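PDB 1FMB: EIAV protease from Equine infectious anemia virus, which probably cleaves the viral polyprotein as a two-chain retroviral aspartyl protease, captured here with the inhibitor HBY-793 bound. Local coordinates for residues L33-A36 / H37-L41. The protein carries 1 engineered substitution. Numbering follows the deposited sequence.
Sequences LTTA and HYNRL
H37 opens the second half of this strand-to-helix junction by giving its backbone N-H to the hydroxyl of T34, with H37 N to T34 OG1 at 3.2 Å and an N-H...O angle of 155°. T34 is thereby the N-cap of helix 35-40. With chi1 at 68°, OG1 swings back over the start of the helix, where it meets the N-H of H37. The same oxygen lies over one face of the H37 imidazole, 3.5 Å from H37 CG and displaced toward the rim, while ND1 of that ring is hydrogen-bonded to T88 OG1. L33 CD1 rests 3.9 Å from H37 CB, the two side chains crossing at a slant. Next, Y38 N hydrogen-bonds to T34 O at 3.1 Å, the first i to i+4 bond of the helix. In the retroviral aspartyl protease fold this short helix follows strand 32-34, which pairs in parallel with strand 74-83. L33 CD2 meets Y38 CB at 4.1 Å, the two side chains crossing at about a right angle. N39 N repeats the i to i+4 pattern, bonding to T35 O at 3.0 Å, its side chain running alongside that of T35, whose OG1 is hydrogen-bonded to D84 OD1. R40 N makes a weak hydrogen bond to A36 O, and its guanidinium has H37 CD2 over one face. L41 CD1 finally reaches L33 CD2 tip to tip at 4.2 Å.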
# COMPACT_ATOMS: atom_id res chain seq x y z
N LEU A 33 1.12 -12.78 4.83
CA LEU A 33 1.12 -13.92 3.88
C LEU A 33 -0.36 -14.31 3.74
O LEU A 33 -1.12 -14.40 4.74
CB LEU A 33 1.90 -14.91 4.72
CG LEU A 33 2.45 -16.23 4.25
CD1 LEU A 33 3.34 -15.96 3.02
CD2 LEU A 33 3.20 -16.84 5.43
N THR A 34 -0.70 -14.61 2.49
CA THR A 34 -2.08 -15.10 2.26
C THR A 34 -2.13 -16.52 2.83
O THR A 34 -1.15 -17.27 2.95
CB THR A 34 -2.50 -15.12 0.80
OG1 THR A 34 -1.76 -16.13 0.04
CG2 THR A 34 -2.29 -13.85 0.01
N THR A 35 -3.29 -16.98 3.29
CA THR A 35 -3.40 -18.35 3.80
C THR A 35 -3.04 -19.43 2.75
O THR A 35 -2.49 -20.46 3.19
CB THR A 35 -4.89 -18.54 4.16
OG1 THR A 35 -5.26 -17.51 5.10
CG2 THR A 35 -5.10 -19.94 4.73
N ALA A 36 -3.34 -19.22 1.48
CA ALA A 36 -3.08 -20.13 0.37
C ALA A 36 -1.55 -20.25 0.28
O ALA A 36 -1.08 -21.38 0.15
CB ALA A 36 -3.57 -19.68 -0.99
N HIS A 37 -0.80 -19.15 0.44
CA HIS A 37 0.66 -19.23 0.42
C HIS A 37 1.21 -19.96 1.64
O HIS A 37 2.14 -20.77 1.48
CB HIS A 37 1.30 -17.84 0.29
CG HIS A 37 1.26 -17.36 -1.12
ND1 HIS A 37 1.65 -16.08 -1.49
CD2 HIS A 37 0.76 -17.92 -2.25
CE1 HIS A 37 1.53 -15.93 -2.79
NE2 HIS A 37 0.98 -17.03 -3.29
N TYR A 38 0.67 -19.76 2.84
CA TYR A 38 1.09 -20.38 4.09
C TYR A 38 0.93 -21.90 3.93
O TYR A 38 1.82 -22.70 4.26
CB TYR A 38 0.30 -19.76 5.25
CG TYR A 38 0.48 -20.56 6.51
CD1 TYR A 38 1.56 -20.29 7.34
CD2 TYR A 38 -0.46 -21.53 6.87
CE1 TYR A 38 1.76 -21.07 8.47
CE2 TYR A 38 -0.27 -22.28 8.01
CZ TYR A 38 0.82 -22.03 8.80
OH TYR A 38 1.08 -22.75 9.95
N ASN A 39 -0.16 -22.32 3.31
CA ASN A 39 -0.42 -23.75 3.07
C ASN A 39 0.49 -24.40 2.06
O ASN A 39 0.60 -25.62 1.99
CB ASN A 39 -1.86 -23.96 2.58
CG ASN A 39 -2.84 -23.65 3.69
OD1 ASN A 39 -4.01 -23.36 3.40
ND2 ASN A 39 -2.49 -23.71 4.96
N ARG A 40 1.16 -23.62 1.23
CA ARG A 40 2.07 -24.11 0.22
C ARG A 40 3.53 -24.03 0.66
O ARG A 40 4.38 -24.51 -0.09
CB ARG A 40 1.99 -23.17 -1.01
CG ARG A 40 1.08 -23.54 -2.16
CD ARG A 40 0.87 -22.34 -3.08
NE ARG A 40 2.05 -21.86 -3.77
CZ ARG A 40 2.05 -20.92 -4.72
NH1 ARG A 40 0.93 -20.36 -5.17
NH2 ARG A 40 3.17 -20.53 -5.30
N LEU A 41 3.86 -23.43 1.82
CA LEU A 41 5.24 -23.34 2.24
C LEU A 41 5.83 -24.73 2.42
O LEU A 41 5.17 -25.64 2.94
CB LEU A 41 5.34 -22.54 3.54
CG LEU A 41 4.89 -21.07 3.50
CD1 LEU A 41 5.12 -20.48 4.87
CD2 LEU A 41 5.62 -20.17 2.48